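Local coordinates for protein UDP-galactopyranose mutase (Deinococcus radiodurans, PDB 3HDQ) that probably interconverts UDP-galactopyranose and UDP-galactofuranose, using a bound flavin-adenine dinucleotide cofactor, at residues A[255-269]-A[348-362]. Numbering follows the deposited sequence.
Sequences MIYTGPVDAFFDFCY and KYEALADAAQDVTFV. With FAD (flavin-adenine dinucleotide), chain L.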
ATOM      1  N   MET A 255      14.246  -4.075 -22.877  1.00 32.66           N
ATOM      2  CA  MET A 255      13.192  -3.239 -22.316  1.00 32.12           C
ATOM      3  C   MET A 255      11.801  -3.716 -22.730  1.00 34.01           C
ATOM      4  O   MET A 255      11.564  -4.075 -23.893  1.00 28.03           O
ATOM      5  CB  MET A 255      13.365  -1.757 -22.697  1.00 30.81           C
ATOM      6  CG  MET A 255      12.226  -0.890 -22.173  1.00 32.61           C
ATOM      7  SD  MET A 255      12.225   0.864 -22.605  1.00 27.84           S
ATOM      8  CE  MET A 255      13.544   1.460 -21.552  1.00 28.37           C
ATOM      9  N   ILE A 256      10.895  -3.733 -21.756  1.00 31.49           N
ATOM     10  CA  ILE A 256       9.481  -3.956 -22.008  1.00 26.56           C
ATOM     11  C   ILE A 256       8.767  -2.659 -21.652  1.00 29.96           C
ATOM     12  O   ILE A 256       8.811  -2.226 -20.511  1.00 28.23           O
ATOM     13  CB  ILE A 256       8.946  -5.159 -21.198  1.00 28.41           C
ATOM     14  CG1 ILE A 256       9.614  -6.445 -21.698  1.00 28.07           C
ATOM     15  CG2 ILE A 256       7.424  -5.281 -21.327  1.00 22.42           C
ATOM     16  CD1 ILE A 256       9.091  -7.701 -21.082  1.00 26.49           C
ATOM     17  N   TYR A 257       8.148  -2.023 -22.646  1.00 27.18           N
ATOM     18  CA  TYR A 257       7.510  -0.722 -22.458  1.00 29.75           C
ATOM     19  C   TYR A 257       5.979  -0.852 -22.516  1.00 27.54           C
ATOM     20  O   TYR A 257       5.439  -1.480 -23.431  1.00 24.60           O
ATOM     21  CB  TYR A 257       8.035   0.297 -23.499  1.00 23.80           C
ATOM     22  CG  TYR A 257       7.441   1.692 -23.381  1.00 23.41           C
ATOM     23  CD1 TYR A 257       7.932   2.604 -22.458  1.00 24.31           C
ATOM     24  CD2 TYR A 257       6.387   2.093 -24.196  1.00 22.98           C
ATOM     25  CE1 TYR A 257       7.378   3.876 -22.341  1.00 22.34           C
ATOM     26  CE2 TYR A 257       5.840   3.349 -24.101  1.00 18.80           C
ATOM     27  CZ  TYR A 257       6.328   4.240 -23.170  1.00 26.44           C
ATOM     28  OH  TYR A 257       5.770   5.507 -23.077  1.00 26.62           O
ATOM     29  N   THR A 258       5.292  -0.274 -21.530  1.00 26.36           N
ATOM     30  CA  THR A 258       3.830  -0.371 -21.450  1.00 22.42           C
ATOM     31  C   THR A 258       3.172   1.013 -21.340  1.00 25.46           C
ATOM     32  O   THR A 258       1.978   1.129 -21.074  1.00 31.95           O
ATOM     33  CB  THR A 258       3.357  -1.303 -20.297  1.00 24.01           C
ATOM     34  OG1 THR A 258       3.519  -0.662 -19.022  1.00 23.10           O
ATOM     35  CG2 THR A 258       4.133  -2.631 -20.313  1.00 20.76           C
ATOM     36  N   GLY A 259       3.957   2.062 -21.554  1.00 24.06           N
ATOM     37  CA  GLY A 259       3.431   3.415 -21.593  1.00 28.17           C
ATOM     38  C   GLY A 259       2.873   3.754 -22.969  1.00 24.86           C
ATOM     39  O   GLY A 259       2.851   2.903 -23.858  1.00 24.30           O
ATOM     40  N   PRO A 260       2.411   4.998 -23.152  1.00 22.94           N
ATOM     41  CA  PRO A 260       1.876   5.434 -24.454  1.00 26.01           C
ATOM     42  C   PRO A 260       2.975   5.404 -25.531  1.00 26.28           C
ATOM     43  O   PRO A 260       4.108   5.765 -25.221  1.00 27.65           O
ATOM     44  CB  PRO A 260       1.437   6.877 -24.196  1.00 25.44           C
ATOM     45  CG  PRO A 260       1.669   7.151 -22.733  1.00 27.12           C
ATOM     46  CD  PRO A 260       2.592   6.113 -22.211  1.00 23.38           C
ATOM     47  N   VAL A 261       2.675   4.956 -26.751  1.00 29.79           N
ATOM     48  CA  VAL A 261       3.725   4.832 -27.776  1.00 28.76           C
ATOM     49  C   VAL A 261       4.253   6.148 -28.298  1.00 28.51           C
ATOM     50  O   VAL A 261       5.420   6.236 -28.640  1.00 34.49           O
ATOM     51  CB  VAL A 261       3.291   4.055 -29.044  1.00 33.38           C
ATOM     52  CG1 VAL A 261       4.088   2.763 -29.194  1.00 29.92           C
ATOM     53  CG2 VAL A 261       1.790   3.859 -29.092  1.00 26.27           C
ATOM     54  N   ASP A 262       3.396   7.153 -28.424  1.00 30.20           N
ATOM     55  CA  ASP A 262       3.847   8.381 -29.059  1.00 29.73           C
ATOM     56  C   ASP A 262       4.971   8.998 -28.235  1.00 30.15           C
ATOM     57  O   ASP A 262       5.982   9.425 -28.786  1.00 29.91           O
ATOM     58  CB  ASP A 262       2.698   9.371 -29.339  1.00 31.75           C
ATOM     59  CG  ASP A 262       1.851   9.675 -28.104  1.00 34.28           C
ATOM     60  OD1 ASP A 262       1.981   8.963 -27.086  1.00 35.58           O
ATOM     61  OD2 ASP A 262       1.050  10.632 -28.154  1.00 29.65           O
ATOM     62  N   ALA A 263       4.806   8.991 -26.915  1.00 30.36           N
ATOM     63  CA  ALA A 263       5.782   9.575 -25.998  1.00 30.64           C
ATOM     64  C   ALA A 263       7.119   8.860 -26.055  1.00 32.58           C
ATOM     65  O   ALA A 263       8.165   9.486 -25.913  1.00 33.10           O
ATOM     66  CB  ALA A 263       5.252   9.571 -24.561  1.00 25.28           C
ATOM     67  N   PHE A 264       7.090   7.548 -26.252  1.00 32.80           N
ATOM     68  CA  PHE A 264       8.335   6.795 -26.306  1.00 28.47           C
ATOM     69  C   PHE A 264       9.201   7.316 -27.448  1.00 38.36           C
ATOM     70  O   PHE A 264      10.424   7.381 -27.339  1.00 35.00           O
ATOM     71  CB  PHE A 264       8.063   5.307 -26.477  1.00 27.93           C
ATOM     72  CG  PHE A 264       9.297   4.464 -26.438  1.00 33.32           C
ATOM     73  CD1 PHE A 264       9.785   3.984 -25.230  1.00 31.95           C
ATOM     74  CD2 PHE A 264       9.978   4.154 -27.602  1.00 30.49           C
ATOM     75  CE1 PHE A 264      10.930   3.209 -25.193  1.00 29.64           C
ATOM     76  CE2 PHE A 264      11.121   3.380 -27.568  1.00 28.44           C
ATOM     77  CZ  PHE A 264      11.596   2.909 -26.362  1.00 29.74           C
ATOM     78  N   PHE A 265       8.551   7.696 -28.542  1.00 32.82           N
ATOM     79  CA  PHE A 265       9.262   8.166 -29.712  1.00 30.91           C
ATOM     80  C   PHE A 265       9.160   9.691 -29.828  1.00 35.69           C
ATOM     81  O   PHE A 265       9.108  10.244 -30.928  1.00 37.08           O
ATOM     82  CB  PHE A 265       8.737   7.460 -30.968  1.00 28.72           C
ATOM     83  CG  PHE A 265       9.033   5.979 -30.999  1.00 34.08           C
ATOM     84  CD1 PHE A 265       8.024   5.045 -30.795  1.00 27.38           C
ATOM     85  CD2 PHE A 265      10.325   5.519 -31.231  1.00 29.62           C
ATOM     86  CE1 PHE A 265       8.297   3.687 -30.822  1.00 24.54           C
ATOM     87  CE2 PHE A 265      10.607   4.153 -31.263  1.00 26.38           C
ATOM     88  CZ  PHE A 265       9.592   3.239 -31.061  1.00 28.68           C
ATOM     89  N   ASP A 266       9.131  10.359 -28.678  1.00 30.92           N
ATOM     90  CA  ASP A 266       9.209  11.819 -28.610  1.00 37.92           C
ATOM     91  C   ASP A 266       8.191  12.537 -29.501  1.00 41.01           C
ATOM     92  O   ASP A 266       8.481  13.607 -30.039  1.00 36.79           O
ATOM     93  CB  ASP A 266      10.627  12.300 -28.958  1.00 36.34           C
ATOM     94  CG  ASP A 266      11.671  11.870 -27.927  1.00 49.45           C
ATOM     95  OD1 ASP A 266      11.339  11.749 -26.725  1.00 47.62           O
ATOM     96  OD2 ASP A 266      12.840  11.664 -28.325  1.00 60.02           O
ATOM     97  N   PHE A 267       7.006  11.949 -29.653  1.00 34.28           N
ATOM     98  CA  PHE A 267       5.942  12.556 -30.453  1.00 34.87           C
ATOM     99  C   PHE A 267       6.443  12.980 -31.836  1.00 36.69           C
ATOM    100  O   PHE A 267       5.964  13.959 -32.409  1.00 38.37           O
ATOM    101  CB  PHE A 267       5.331  13.745 -29.702  1.00 31.04           C
ATOM    102  CG  PHE A 267       5.015  13.444 -28.253  1.00 34.81           C
ATOM    103  CD1 PHE A 267       3.849  12.773 -27.901  1.00 30.56           C
ATOM    104  CD2 PHE A 267       5.896  13.817 -27.244  1.00 34.49           C
ATOM    105  CE1 PHE A 267       3.561  12.488 -26.567  1.00 31.70           C
ATOM    106  CE2 PHE A 267       5.617  13.541 -25.909  1.00 28.88           C
ATOM    107  CZ  PHE A 267       4.447  12.870 -25.568  1.00 28.97           C
ATOM    108  N   CYS A 268       7.405  12.230 -32.364  1.00 36.93           N
ATOM    109  CA  CYS A 268       8.029  12.557 -33.646  1.00 41.63           C
ATOM    110  C   CYS A 268       7.055  12.594 -34.833  1.00 39.33           C
ATOM    111  O   CYS A 268       7.379  13.144 -35.884  1.00 47.08           O
ATOM    112  CB  CYS A 268       9.219  11.627 -33.939  1.00 34.93           C
ATOM    113  SG  CYS A 268       8.806   9.919 -34.386  1.00 36.73           S
ATOM    114  N   TYR A 269       5.866  12.022 -34.673  1.00 35.65           N
ATOM    115  CA  TYR A 269       4.858  12.122 -35.726  1.00 30.83           C
ATOM    116  C   TYR A 269       3.655  12.935 -35.269  1.00 32.37           C
ATOM    117  O   TYR A 269       2.615  12.905 -35.910  1.00 34.70           O
ATOM    118  CB  TYR A 269       4.369  10.749 -36.198  1.00 34.60           C
ATOM    119  CG  TYR A 269       5.422   9.835 -36.797  1.00 36.28           C
ATOM    120  CD1 TYR A 269       6.094  10.176 -37.962  1.00 42.92           C
ATOM    121  CD2 TYR A 269       5.717   8.613 -36.209  1.00 36.57           C
ATOM    122  CE1 TYR A 269       7.050   9.329 -38.514  1.00 46.95           C
ATOM    123  CE2 TYR A 269       6.667   7.761 -36.749  1.00 41.21           C
ATOM    124  CZ  TYR A 269       7.333   8.125 -37.898  1.00 45.47           C
ATOM    125  OH  TYR A 269       8.278   7.280 -38.432  1.00 41.42           O
ATOM    126  N   LYS A 348       2.134   4.359 -37.954  1.00 36.00           N
ATOM    127  CA  LYS A 348       3.463   4.927 -38.138  1.00 40.49           C
ATOM    128  C   LYS A 348       4.340   4.678 -36.910  1.00 42.29           C
ATOM    129  O   LYS A 348       5.529   4.372 -37.038  1.00 39.92           O
ATOM    130  CB  LYS A 348       3.364   6.431 -38.407  1.00 34.75           C
ATOM    131  CG  LYS A 348       2.308   6.805 -39.432  1.00 39.55           C
ATOM    132  CD  LYS A 348       2.901   6.990 -40.809  1.00 46.37           C
ATOM    133  CE  LYS A 348       3.698   8.278 -40.838  1.00 47.14           C
ATOM    134  NZ  LYS A 348       2.967   9.318 -40.056  1.00 49.49           N
ATOM    135  N   TYR A 349       3.756   4.828 -35.724  1.00 30.96           N
ATOM    136  CA  TYR A 349       4.500   4.606 -34.486  1.00 34.28           C
ATOM    137  C   TYR A 349       4.810   3.134 -34.329  1.00 30.86           C
ATOM    138  O   TYR A 349       5.857   2.760 -33.801  1.00 33.59           O
ATOM    139  CB  TYR A 349       3.727   5.126 -33.272  1.00 31.76           C
ATOM    140  CG  TYR A 349       3.856   6.622 -33.078  1.00 30.46           C
ATOM    141  CD1 TYR A 349       2.755   7.464 -33.209  1.00 31.84           C
ATOM    142  CD2 TYR A 349       5.084   7.194 -32.770  1.00 27.20           C
ATOM    143  CE1 TYR A 349       2.876   8.837 -33.027  1.00 33.38           C
ATOM    144  CE2 TYR A 349       5.215   8.561 -32.582  1.00 29.94           C
ATOM    145  CZ  TYR A 349       4.116   9.378 -32.716  1.00 30.97           C
ATOM    146  OH  TYR A 349       4.261  10.734 -32.537  1.00 33.04           O
ATOM    147  N   GLU A 350       3.888   2.310 -34.810  1.00 28.30           N
ATOM    148  CA  GLU A 350       4.010   0.864 -34.757  1.00 32.98           C
ATOM    149  C   GLU A 350       5.181   0.360 -35.597  1.00 38.75           C
ATOM    150  O   GLU A 350       5.848  -0.607 -35.224  1.00 38.34           O
ATOM    151  CB  GLU A 350       2.702   0.225 -35.226  1.00 30.00           C
ATOM    152  CG  GLU A 350       2.712  -1.297 -35.253  1.00 35.75           C
ATOM    153  CD  GLU A 350       1.357  -1.882 -35.658  1.00 42.60           C
ATOM    154  OE1 GLU A 350       1.016  -2.984 -35.183  1.00 41.91           O
ATOM    155  OE2 GLU A 350       0.624  -1.233 -36.439  1.00 41.78           O
ATOM    156  N   ALA A 351       5.421   1.007 -36.738  1.00 34.34           N
ATOM    157  CA  ALA A 351       6.561   0.659 -37.582  1.00 36.61           C
ATOM    158  C   ALA A 351       7.852   0.973 -36.845  1.00 31.87           C
ATOM    159  O   ALA A 351       8.811   0.211 -36.914  1.00 35.85           O
ATOM    160  CB  ALA A 351       6.511   1.413 -38.906  1.00 34.82           C
ATOM    161  N   LEU A 352       7.869   2.098 -36.141  1.00 33.87           N
ATOM    162  CA  LEU A 352       9.005   2.443 -35.291  1.00 32.48           C
ATOM    163  C   LEU A 352       9.180   1.398 -34.187  1.00 36.26           C
ATOM    164  O   LEU A 352      10.277   0.890 -33.977  1.00 40.90           O
ATOM    165  CB  LEU A 352       8.834   3.837 -34.681  1.00 27.83           C
ATOM    166  CG  LEU A 352       9.051   5.004 -35.635  1.00 40.18           C
ATOM    167  CD1 LEU A 352       8.931   6.325 -34.891  1.00 33.15           C
ATOM    168  CD2 LEU A 352      10.415   4.883 -36.326  1.00 37.70           C
ATOM    169  N   ALA A 353       8.086   1.068 -33.502  1.00 34.76           N
ATOM    170  CA  ALA A 353       8.121   0.063 -32.444  1.00 33.93           C
ATOM    171  C   ALA A 353       8.702  -1.253 -32.940  1.00 37.69           C
ATOM    172  O   ALA A 353       9.635  -1.780 -32.345  1.00 39.79           O
ATOM    173  CB  ALA A 353       6.721  -0.157 -31.849  1.00 27.47           C
ATOM    174  N   ASP A 354       8.130  -1.783 -34.022  1.00 38.51           N
ATOM    175  CA  ASP A 354       8.529  -3.085 -34.560  1.00 44.45           C
ATOM    176  C   ASP A 354      10.007  -3.100 -34.915  1.00 47.01           C
ATOM    177  O   ASP A 354      10.639  -4.162 -34.961  1.00 45.34           O
ATOM    178  CB  ASP A 354       7.722  -3.432 -35.821  1.00 47.38           C
ATOM    179  CG  ASP A 354       6.255  -3.750 -35.526  1.00 52.84           C
ATOM    180  OD1 ASP A 354       5.457  -3.746 -36.487  1.00 49.35           O
ATOM    181  OD2 ASP A 354       5.895  -4.004 -34.350  1.00 48.37           O
ATOM    182  N   ALA A 355      10.552  -1.919 -35.179  1.00 35.00           N
ATOM    183  CA  ALA A 355      11.933  -1.818 -35.611  1.00 43.60           C
ATOM    184  C   ALA A 355      12.889  -1.614 -34.435  1.00 45.89           C
ATOM    185  O   ALA A 355      14.077  -1.901 -34.548  1.00 49.15           O
ATOM    186  CB  ALA A 355      12.083  -0.694 -36.620  1.00 37.54           C
ATOM    187  N   ALA A 356      12.378  -1.112 -33.312  1.00 42.54           N
ATOM    188  CA  ALA A 356      13.232  -0.859 -32.155  1.00 41.19           C
ATOM    189  C   ALA A 356      13.842  -2.172 -31.682  1.00 45.23           C
ATOM    190  O   ALA A 356      13.140  -3.113 -31.300  1.00 42.34           O
ATOM    191  CB  ALA A 356      12.456  -0.184 -31.043  1.00 37.81           C
ATOM    192  N   GLN A 357      15.163  -2.234 -31.730  1.00 48.74           N
ATOM    193  CA  GLN A 357      15.853  -3.505 -31.560  1.00 62.86           C
ATOM    194  C   GLN A 357      15.499  -4.209 -30.249  1.00 54.76           C
ATOM    195  O   GLN A 357      14.872  -5.276 -30.253  1.00 53.30           O
ATOM    196  CB  GLN A 357      17.370  -3.316 -31.714  1.00 63.41           C
ATOM    197  CG  GLN A 357      17.752  -2.678 -33.050  1.00 71.52           C
ATOM    198  CD  GLN A 357      19.227  -2.821 -33.389  1.00 84.54           C
ATOM    199  OE1 GLN A 357      20.070  -2.978 -32.505  1.00 86.80           O
ATOM    200  NE2 GLN A 357      19.545  -2.759 -34.682  1.00 77.96           N
ATOM    201  N   ASP A 358      15.883  -3.603 -29.132  1.00 41.45           N
ATOM    202  CA  ASP A 358      15.744  -4.273 -27.845  1.00 47.15           C
ATOM    203  C   ASP A 358      14.587  -3.759 -26.991  1.00 39.26           C
ATOM    204  O   ASP A 358      14.713  -3.656 -25.774  1.00 39.13           O
ATOM    205  CB  ASP A 358      17.054  -4.176 -27.070  1.00 45.78           C
ATOM    206  CG  ASP A 358      18.083  -5.162 -27.563  1.00 53.53           C
ATOM    207  OD1 ASP A 358      19.018  -4.724 -28.268  1.00 53.39           O
ATOM    208  OD2 ASP A 358      17.936  -6.373 -27.267  1.00 49.11           O
ATOM    209  N   VAL A 359      13.469  -3.444 -27.634  1.00 32.39           N
ATOM    210  CA  VAL A 359      12.288  -2.991 -26.923  1.00 32.73           C
ATOM    211  C   VAL A 359      11.064  -3.747 -27.410  1.00 31.24           C
ATOM    212  O   VAL A 359      10.829  -3.848 -28.615  1.00 35.19           O
ATOM    213  CB  VAL A 359      12.057  -1.480 -27.108  1.00 30.68           C
ATOM    214  CG1 VAL A 359      10.894  -1.008 -26.252  1.00 28.80           C
ATOM    215  CG2 VAL A 359      13.305  -0.715 -26.733  1.00 34.33           C
ATOM    216  N   THR A 360      10.291  -4.300 -26.481  1.00 30.96           N
ATOM    217  CA  THR A 360       8.981  -4.821 -26.856  1.00 32.24           C
ATOM    218  C   THR A 360       7.822  -4.086 -26.177  1.00 31.52           C
ATOM    219  O   THR A 360       7.863  -3.769 -24.988  1.00 33.75           O
ATOM    220  CB  THR A 360       8.871  -6.385 -26.810  1.00 37.44           C
ATOM    221  OG1 THR A 360       7.672  -6.778 -26.136  1.00 46.83           O
ATOM    222  CG2 THR A 360      10.049  -7.015 -26.143  1.00 25.33           C
ATOM    223  N   PHE A 361       6.808  -3.788 -26.982  1.00 28.92           N
ATOM    224  CA  PHE A 361       5.687  -2.968 -26.568  1.00 30.40           C
ATOM    225  C   PHE A 361       4.492  -3.858 -26.237  1.00 31.56           C
ATOM    226  O   PHE A 361       4.154  -4.762 -27.003  1.00 26.92           O
ATOM    227  CB  PHE A 361       5.345  -1.959 -27.678  1.00 29.94           C
ATOM    228  CG  PHE A 361       6.448  -0.971 -27.959  1.00 24.13           C
ATOM    229  CD1 PHE A 361       7.626  -1.379 -28.568  1.00 26.83           C
ATOM    230  CD2 PHE A 361       6.311   0.362 -27.598  1.00 31.04           C
ATOM    231  CE1 PHE A 361       8.637  -0.491 -28.806  1.00 26.95           C
ATOM    232  CE2 PHE A 361       7.328   1.264 -27.839  1.00 30.76           C
ATOM    233  CZ  PHE A 361       8.494   0.835 -28.452  1.00 30.59           C
ATOM    234  N   VAL A 362       3.873  -3.612 -25.083  1.00 28.32           N
ATOM    235  CA  VAL A 362       2.775  -4.448 -24.595  1.00 27.39           C
ATOM    236  C   VAL A 362       1.796  -3.613 -23.802  1.00 24.81           C
ATOM    237  O   VAL A 362       2.209  -2.724 -23.063  1.00 22.69           O
ATOM    238  CB  VAL A 362       3.266  -5.562 -23.635  1.00 27.04           C
ATOM    239  CG1 VAL A 362       2.160  -6.589 -23.414  1.00 26.50           C
ATOM    240  CG2 VAL A 362       4.527  -6.226 -24.162  1.00 27.07           C
TER
HETATM  241  PA  FAD L 450      -1.767   0.596 -17.313  1.00 29.25           P
HETATM  242  O1A FAD L 450      -2.564   0.262 -16.195  1.00 29.34           O
HETATM  243  O2A FAD L 450      -2.160   1.852 -17.804  1.00 34.04           O
HETATM  244  O5B FAD L 450      -0.307   0.648 -16.805  1.00 32.32           O
HETATM  245  C5B FAD L 450       0.753   1.176 -17.509  1.00 23.01           C
HETATM  246  C4B FAD L 450       1.679   1.791 -16.512  1.00 28.61           C
HETATM  247  O4B FAD L 450       2.778   2.330 -17.153  1.00 28.89           O
HETATM  248  C3B FAD L 450       0.983   2.946 -15.833  1.00 29.11           C
HETATM  249  O3B FAD L 450       0.807   2.745 -14.471  1.00 28.51           O
HETATM  250  C2B FAD L 450       1.885   4.111 -16.069  1.00 31.51           C
HETATM  251  O2B FAD L 450       2.004   4.844 -14.911  1.00 32.88           O
HETATM  252  C1B FAD L 450       3.175   3.463 -16.478  1.00 27.65           C
HETATM  253  N9A FAD L 450       4.002   4.368 -17.270  1.00 33.02           N
HETATM  254  C8A FAD L 450       3.690   5.021 -18.395  1.00 35.17           C
HETATM  255  N7A FAD L 450       4.708   5.743 -18.788  1.00 33.20           N
HETATM  256  C5A FAD L 450       5.696   5.574 -17.924  1.00 36.02           C
HETATM  257  C6A FAD L 450       6.975   6.075 -17.829  1.00 32.29           C
HETATM  258  N6A FAD L 450       7.486   6.763 -18.792  1.00 35.26           N
HETATM  259  N1A FAD L 450       7.777   5.715 -16.807  1.00 36.68           N
HETATM  260  C2A FAD L 450       7.320   4.870 -15.860  1.00 31.95           C
HETATM  261  N3A FAD L 450       6.067   4.379 -15.953  1.00 28.63           N
HETATM  262  C4A FAD L 450       5.260   4.726 -16.953  1.00 33.59           C
HETATM  263  N1  FAD L 450     -10.933  -3.391 -17.566  1.00 28.21           N
HETATM  264  C2  FAD L 450     -11.710  -4.436 -17.259  1.00 27.59           C
HETATM  265  O2  FAD L 450     -11.419  -5.546 -17.589  1.00 26.62           O
HETATM  266  N3  FAD L 450     -12.826  -4.210 -16.560  1.00 31.22           N
HETATM  267  C4  FAD L 450     -13.155  -2.954 -16.172  1.00 32.08           C
HETATM  268  O4  FAD L 450     -14.141  -2.739 -15.552  1.00 28.01           O
HETATM  269  C4X FAD L 450     -12.364  -1.917 -16.506  1.00 28.82           C
HETATM  270  N5  FAD L 450     -12.712  -0.671 -16.129  1.00 30.04           N
HETATM  271  C5X FAD L 450     -11.918   0.367 -16.459  1.00 32.63           C
HETATM  272  C6  FAD L 450     -12.273   1.632 -16.059  1.00 29.98           C
HETATM  273  C7  FAD L 450     -11.476   2.692 -16.385  1.00 30.78           C
HETATM  274  C7M FAD L 450     -11.847   4.055 -15.969  1.00 25.16           C
HETATM  275  C8  FAD L 450     -10.325   2.494 -17.092  1.00 29.00           C
HETATM  276  C8M FAD L 450      -9.501   3.678 -17.428  1.00 28.45           C
HETATM  277  C9  FAD L 450      -9.966   1.221 -17.486  1.00 29.23           C
HETATM  278  C9A FAD L 450     -10.763   0.147 -17.179  1.00 28.48           C
HETATM  279  N10 FAD L 450     -10.421  -1.121 -17.551  1.00 30.45           N
HETATM  280  C10 FAD L 450     -11.237  -2.140 -17.212  1.00 27.35           C
HETATM  281  C1' FAD L 450      -9.251  -1.391 -18.425  1.00 31.02           C
HETATM  282  C2' FAD L 450      -7.968  -1.622 -17.660  1.00 31.73           C
HETATM  283  O2' FAD L 450      -7.710  -0.446 -16.980  1.00 37.30           O
HETATM  284  C3' FAD L 450      -6.775  -1.920 -18.562  1.00 40.22           C
HETATM  285  O3' FAD L 450      -6.866  -3.076 -19.269  1.00 51.24           O
HETATM  286  C4' FAD L 450      -5.582  -2.267 -17.749  1.00 35.77           C
HETATM  287  O4' FAD L 450      -5.757  -1.575 -16.551  1.00 27.59           O
HETATM  288  C5' FAD L 450      -4.362  -1.855 -18.517  1.00 36.74           C
HETATM  289  O5' FAD L 450      -3.188  -2.471 -18.138  1.00 32.02           O
HETATM  290  P   FAD L 450      -1.847  -1.918 -18.687  1.00 27.55           P
HETATM  291  O1P FAD L 450      -0.778  -2.522 -17.994  1.00 26.34           O
HETATM  292  O2P FAD L 450      -1.783  -2.276 -20.053  1.00 27.04           O
HETATM  293  O3P FAD L 450      -1.863  -0.365 -18.540  1.00 28.59           O
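Four backbone hydrogen bonds join strand 255-257 to strand 359-361 and its flanking residues Asp358 and Val362: Met255 N to Asp358 O, Thr360 N to Met255 O (2.9 Å), Tyr257 N to Thr360 O and Val362 N to Tyr257 O. The N-to-C directions diverge by 24°, and the carbonyls of Met255 and Tyr257 each bond an amide one residue beyond the bridge partner, the pattern of parallel strands.

Aromatic contacts fill the face bearing Tyr257 and Phe361. Phe361 turns its edge onto the face of Phe264, with planes at 82° and Phe361 CZ 3.7 Å from Phe264 CD2. The Phe361 ring lies nearly parallel to that of Phe265 but slid aside, while Val261 CG1 touches Phe361 CD2 at 3.6 Å. Leu352 CB sits centrally over one face of Phe265, 3.8 Å from the ring centroid, opposite Phe264 CD2.

In the parallel Rossmann-type sheet, strand 359-361 forms one edge within this chain, next to strand 252-257, which also bonds strand 30-35. In the loop just after strand 252-257, Gly259 CA approaches C8A of the FAD adenine at 3.6 Å.

The Tyr349 ring is wedged between Asp262 CA on one face (CH-pi) and the edge of Tyr269 on the other. With CG anti to its carbonyl carbon (chi1 -80°), the ring carries Tyr349 OH to Tyr269 N, 3.0 Å away; Gly270 O is a second partner. A leucine here would probably leave Tyr269 N without this acceptor and Asp262 CA without its ring face. Lys348 folds back over Tyr269, its NZ 4.4 Å from the ring centroid in an off-centre cation-pi contact.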